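Probable LacI-family transcriptional regulator (Corynebacterium glutamicum ATCC 13032, PDB 3BIL) is probably a DNA-binding transcription factor of the LacI family that recognises regulatory sequences. Local coordinates at residues Val176-Leu190 / Ala234-Gly248. Numbering follows the deposited sequence.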
loop_
_atom_site.group_PDB
_atom_site.type_symbol
_atom_site.label_atom_id
_atom_site.label_comp_id
_atom_site.label_asym_id
_atom_site.label_seq_id
_atom_site.Cartn_x
_atom_site.Cartn_y
_atom_site.Cartn_z
ATOM N N VAL A 176 20.651 4.881 -15.898
ATOM C CA VAL A 176 22.067 5.352 -15.834
ATOM C C VAL A 176 22.445 6.200 -17.049
ATOM O O VAL A 176 22.968 7.320 -16.885
ATOM C CB VAL A 176 23.078 4.208 -15.608
ATOM C CG1 VAL A 176 24.503 4.685 -15.810
ATOM C CG2 VAL A 176 22.921 3.617 -14.177
ATOM N N GLU A 177 22.126 5.693 -18.253
ATOM C CA GLU A 177 22.315 6.424 -19.515
ATOM C C GLU A 177 21.783 7.834 -19.428
ATOM O O GLU A 177 22.509 8.783 -19.695
ATOM C CB GLU A 177 21.707 5.677 -20.717
ATOM C CG GLU A 177 22.737 4.975 -21.623
ATOM C CD GLU A 177 23.853 5.933 -22.121
ATOM O OE1 GLU A 177 23.533 6.907 -22.861
ATOM O OE2 GLU A 177 25.049 5.715 -21.770
ATOM N N LEU A 178 20.531 7.957 -18.995
ATOM C CA LEU A 178 19.868 9.234 -18.802
ATOM C C LEU A 178 20.544 10.123 -17.786
ATOM O O LEU A 178 20.646 11.339 -18.011
ATOM C CB LEU A 178 18.403 8.990 -18.414
ATOM C CG LEU A 178 17.413 10.162 -18.392
ATOM C CD1 LEU A 178 17.320 10.830 -19.747
ATOM C CD2 LEU A 178 16.042 9.691 -17.970
ATOM N N LEU A 179 21.002 9.553 -16.662
ATOM C CA LEU A 179 21.762 10.370 -15.689
ATOM C C LEU A 179 23.032 10.890 -16.342
ATOM O O LEU A 179 23.388 12.081 -16.184
ATOM C CB LEU A 179 22.045 9.646 -14.340
ATOM C CG LEU A 179 20.739 9.307 -13.588
ATOM C CD1 LEU A 179 20.834 8.203 -12.547
ATOM C CD2 LEU A 179 20.005 10.551 -13.090
ATOM N N ALA A 180 23.687 10.017 -17.101
ATOM C CA ALA A 180 24.951 10.391 -17.731
ATOM C C ALA A 180 24.788 11.527 -18.753
ATOM O O ALA A 180 25.547 12.507 -18.685
ATOM C CB ALA A 180 25.598 9.201 -18.356
ATOM N N HIS A 181 23.800 11.421 -19.670
ATOM C CA HIS A 181 23.558 12.494 -20.624
ATOM C C HIS A 181 23.208 13.794 -19.982
ATOM O O HIS A 181 23.515 14.835 -20.533
ATOM C CB HIS A 181 22.475 12.132 -21.623
ATOM C CG HIS A 181 22.866 10.989 -22.509
ATOM N ND1 HIS A 181 21.947 10.121 -23.060
ATOM C CD2 HIS A 181 24.090 10.538 -22.884
ATOM C CE1 HIS A 181 22.589 9.205 -23.765
ATOM N NE2 HIS A 181 23.890 9.431 -23.666
ATOM N N ASN A 182 22.572 13.754 -18.818
ATOM C CA ASN A 182 22.199 14.976 -18.120
ATOM C C ASN A 182 23.261 15.563 -17.195
ATOM O O ASN A 182 22.996 16.576 -16.489
ATOM C CB ASN A 182 20.913 14.739 -17.356
ATOM C CG ASN A 182 19.680 14.822 -18.265
ATOM O OD1 ASN A 182 19.253 15.920 -18.630
ATOM N ND2 ASN A 182 19.093 13.653 -18.616
ATOM N N ASN A 183 24.465 14.953 -17.217
ATOM C CA ASN A 183 25.525 15.250 -16.237
ATOM C C ASN A 183 24.982 15.331 -14.787
ATOM O O ASN A 183 25.335 16.220 -14.036
ATOM C CB ASN A 183 26.301 16.535 -16.594
ATOM C CG ASN A 183 27.604 16.689 -15.765
ATOM O OD1 ASN A 183 28.266 15.687 -15.443
ATOM N ND2 ASN A 183 27.958 17.933 -15.411
ATOM N N ALA A 184 24.116 14.399 -14.403
ATOM C CA ALA A 184 23.435 14.537 -13.143
ATOM C C ALA A 184 24.224 13.671 -12.174
ATOM O O ALA A 184 23.687 12.764 -11.541
ATOM C CB ALA A 184 21.988 14.079 -13.275
ATOM N N LEU A 185 25.525 13.949 -12.086
ATOM C CA LEU A 185 26.438 13.098 -11.378
ATOM C C LEU A 185 27.020 13.882 -10.247
ATOM O O LEU A 185 27.103 15.117 -10.366
ATOM C CB LEU A 185 27.586 12.685 -12.297
ATOM C CG LEU A 185 27.372 11.861 -13.558
ATOM C CD1 LEU A 185 28.792 11.579 -14.171
ATOM C CD2 LEU A 185 26.546 10.541 -13.318
ATOM N N PRO A 186 27.523 13.187 -9.188
ATOM C CA PRO A 186 27.526 11.732 -8.972
ATOM C C PRO A 186 26.213 11.148 -8.511
ATOM O O PRO A 186 25.377 11.851 -7.925
ATOM C CB PRO A 186 28.594 11.511 -7.857
ATOM C CG PRO A 186 28.864 12.805 -7.281
ATOM C CD PRO A 186 28.278 13.901 -8.143
ATOM N N ILE A 187 26.070 9.845 -8.721
ATOM C CA ILE A 187 24.885 9.147 -8.365
ATOM C C ILE A 187 25.092 8.441 -7.023
ATOM O O ILE A 187 26.074 7.715 -6.833
ATOM C CB ILE A 187 24.510 8.114 -9.465
ATOM C CG1 ILE A 187 24.396 8.801 -10.832
ATOM C CG2 ILE A 187 23.184 7.332 -9.098
ATOM C CD1 ILE A 187 24.394 7.856 -12.041
ATOM N N GLY A 188 24.160 8.657 -6.093
ATOM C CA GLY A 188 24.078 7.885 -4.880
ATOM C C GLY A 188 23.060 6.788 -5.079
ATOM O O GLY A 188 21.862 7.024 -5.020
ATOM N N TYR A 189 23.515 5.575 -5.307
ATOM C CA TYR A 189 22.587 4.481 -5.482
ATOM C C TYR A 189 22.321 3.876 -4.129
ATOM O O TYR A 189 23.232 3.587 -3.347
ATOM C CB TYR A 189 23.107 3.440 -6.462
ATOM C CG TYR A 189 22.236 2.180 -6.578
ATOM C CD1 TYR A 189 21.157 2.139 -7.460
ATOM C CD2 TYR A 189 22.512 1.024 -5.826
ATOM C CE1 TYR A 189 20.379 1.030 -7.573
ATOM C CE2 TYR A 189 21.706 -0.114 -5.935
ATOM C CZ TYR A 189 20.641 -0.082 -6.801
ATOM O OH TYR A 189 19.835 -1.160 -6.959
ATOM N N LEU A 190 21.047 3.704 -3.848
ATOM C CA LEU A 190 20.631 3.285 -2.551
ATOM C C LEU A 190 20.137 1.860 -2.698
ATOM O O LEU A 190 19.021 1.603 -3.132
ATOM C CB LEU A 190 19.601 4.284 -1.991
ATOM C CG LEU A 190 19.096 4.095 -0.564
ATOM C CD1 LEU A 190 20.171 4.524 0.391
ATOM C CD2 LEU A 190 17.818 4.873 -0.280
ATOM N N ALA A 234 20.075 7.734 2.396
ATOM C CA ALA A 234 20.024 8.799 1.419
ATOM C C ALA A 234 20.606 10.067 1.978
ATOM O O ALA A 234 21.219 10.845 1.257
ATOM C CB ALA A 234 18.616 9.020 0.974
ATOM N N THR A 235 20.408 10.301 3.268
ATOM C CA THR A 235 20.954 11.511 3.898
ATOM C C THR A 235 22.480 11.426 3.892
ATOM O O THR A 235 23.156 12.426 3.736
ATOM C CB THR A 235 20.391 11.675 5.335
ATOM O OG1 THR A 235 18.962 11.625 5.265
ATOM C CG2 THR A 235 20.868 12.984 6.043
ATOM N N LYS A 236 23.032 10.228 4.017
ATOM C CA LYS A 236 24.505 10.085 3.984
ATOM C C LYS A 236 25.126 10.255 2.615
ATOM O O LYS A 236 26.191 10.886 2.498
ATOM C CB LYS A 236 24.968 8.833 4.714
ATOM C CG LYS A 236 24.995 9.161 6.168
ATOM C CD LYS A 236 24.528 8.029 7.048
ATOM C CE LYS A 236 24.343 8.607 8.457
ATOM N NZ LYS A 236 24.869 7.706 9.502
ATOM N N LEU A 237 24.431 9.755 1.577
ATOM C CA LEU A 237 24.810 9.998 0.161
ATOM C C LEU A 237 24.870 11.499 -0.228
ATOM O O LEU A 237 25.821 11.961 -0.905
ATOM C CB LEU A 237 23.894 9.209 -0.760
ATOM C CG LEU A 237 24.159 7.714 -0.596
ATOM C CD1 LEU A 237 22.997 6.816 -1.050
ATOM C CD2 LEU A 237 25.529 7.357 -1.247
ATOM N N LEU A 238 23.875 12.248 0.233
ATOM C CA LEU A 238 23.822 13.691 0.055
ATOM C C LEU A 238 24.952 14.376 0.803
ATOM O O LEU A 238 25.513 15.347 0.309
ATOM C CB LEU A 238 22.453 14.268 0.495
ATOM C CG LEU A 238 21.192 13.913 -0.286
ATOM C CD1 LEU A 238 19.976 14.274 0.563
ATOM C CD2 LEU A 238 21.097 14.627 -1.636
ATOM N N ASP A 239 25.296 13.872 1.986
ATOM C CA ASP A 239 26.527 14.361 2.682
ATOM C C ASP A 239 27.779 14.126 1.809
ATOM O O ASP A 239 28.585 15.028 1.604
ATOM C CB ASP A 239 26.680 13.737 4.084
ATOM C CG ASP A 239 25.547 14.143 5.035
ATOM O OD1 ASP A 239 24.999 15.244 4.793
ATOM O OD2 ASP A 239 25.189 13.382 6.008
ATOM N N GLN A 240 27.898 12.917 1.265
ATOM C CA GLN A 240 29.054 12.526 0.443
ATOM C C GLN A 240 29.064 13.136 -0.947
ATOM O O GLN A 240 29.885 12.770 -1.781
ATOM C CB GLN A 240 29.123 10.997 0.346
ATOM C CG GLN A 240 29.488 10.350 1.639
ATOM C CD GLN A 240 29.192 8.852 1.643
ATOM O OE1 GLN A 240 29.939 8.064 1.083
ATOM N NE2 GLN A 240 28.106 8.465 2.273
ATOM N N GLY A 241 28.119 14.027 -1.219
ATOM C CA GLY A 241 28.113 14.797 -2.466
ATOM C C GLY A 241 27.151 14.330 -3.564
ATOM O O GLY A 241 27.148 14.914 -4.645
ATOM N N ALA A 242 26.350 13.286 -3.317
ATOM C CA ALA A 242 25.409 12.786 -4.360
ATOM C C ALA A 242 24.564 13.902 -4.876
ATOM O O ALA A 242 24.092 14.718 -4.099
ATOM C CB ALA A 242 24.510 11.624 -3.853
ATOM N N LYS A 243 24.432 13.977 -6.198
ATOM C CA LYS A 243 23.535 14.937 -6.844
ATOM C C LYS A 243 22.307 14.209 -7.419
ATOM O O LYS A 243 21.372 14.841 -7.905
ATOM C CB LYS A 243 24.291 15.799 -7.877
ATOM C CG LYS A 243 24.990 16.993 -7.209
ATOM C CD LYS A 243 25.669 17.966 -8.165
ATOM C CE LYS A 243 27.173 17.581 -8.352
ATOM N NZ LYS A 243 28.176 18.727 -8.331
ATOM N N THR A 244 22.315 12.875 -7.312
ATOM C CA THR A 244 21.210 12.051 -7.739
ATOM C C THR A 244 21.021 10.925 -6.735
ATOM O O THR A 244 21.990 10.331 -6.247
ATOM C CB THR A 244 21.425 11.480 -9.179
ATOM O OG1 THR A 244 21.225 12.530 -10.145
ATOM C CG2 THR A 244 20.414 10.349 -9.528
ATOM N N LEU A 245 19.768 10.634 -6.396
ATOM C CA LEU A 245 19.523 9.529 -5.507
ATOM C C LEU A 245 18.745 8.498 -6.304
ATOM O O LEU A 245 17.740 8.813 -6.937
ATOM C CB LEU A 245 18.824 9.994 -4.224
ATOM C CG LEU A 245 19.676 10.995 -3.393
ATOM C CD1 LEU A 245 18.860 11.767 -2.287
ATOM C CD2 LEU A 245 20.919 10.309 -2.787
ATOM N N PHE A 246 19.228 7.269 -6.294
ATOM C CA PHE A 246 18.735 6.280 -7.195
ATOM C C PHE A 246 18.405 5.115 -6.268
ATOM O O PHE A 246 19.255 4.371 -5.818
ATOM C CB PHE A 246 19.812 6.008 -8.289
ATOM C CG PHE A 246 19.417 4.994 -9.375
ATOM C CD1 PHE A 246 19.929 5.129 -10.658
ATOM C CD2 PHE A 246 18.629 3.899 -9.107
ATOM C CE1 PHE A 246 19.645 4.231 -11.630
ATOM C CE2 PHE A 246 18.350 2.989 -10.058
ATOM C CZ PHE A 246 18.853 3.139 -11.331
ATOM N N ALA A 247 17.139 4.996 -5.928
ATOM C CA ALA A 247 16.719 3.970 -4.993
ATOM C C ALA A 247 16.589 2.707 -5.751
ATOM O O ALA A 247 16.279 2.742 -6.929
ATOM C CB ALA A 247 15.381 4.344 -4.460
ATOM N N GLY A 248 16.744 1.582 -5.084
ATOM C CA GLY A 248 16.598 0.289 -5.742
ATOM C C GLY A 248 15.400 -0.479 -5.250
ATOM O O GLY A 248 15.281 -1.653 -5.579
#
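The carbonyl oxygen of P186 is gripped by two backbone N-H groups. The K243 N to P186 O bond is 2.9 Å and lies in the carbonyl plane; T244 N adds a weak bond to the same oxygen. The T244 hydroxyl donates to the loop before strand 187-190, with OG1 to A184 O at 2.8 Å. With OG1 beside its own backbone N and CG2 anti to it (chi1 -74°), this torsion turns OG1 to A184 O and leaves the methyl CG2 to meet the tip of L179 (CG2 to L179 CD2, 3.6 Å). Strands 187-190 and 244-247 then run parallel. G188 N bonds to T244 O, F246 N to G188 O, and L190 N to F246 O at 2.7 Å.

On the I187 and Y189 face, the edge of Y189 points at the face of F246 in an offset edge-to-face pair, planes at 62°. The closest ring atoms are Y189 CD1 and F246 CD2, 3.5 Å apart. L179 CD1 lies at the edge of the F246 ring, and I187 CG2 packs on F246 CB. F206 of helix 197-212 stacks on Y189.

On the other face helix 227-239 covers G188. L237 CD2 is 3.9 Å from G188 CA, and A242 CB also lies against G188; a CB at this position would run into the CB atoms of L237 and A242. The L190 and L237 side chains cross at a slant, CD1 against CD1. Helices 169-181 and 227-239 both end in Schellman motifs, at N183 and G241, and pack on opposite faces of the sheet. This is the parallel, Rossmann-like alpha/beta layering of a periplasmic-binding-protein-type domain, as in LacI-family regulators.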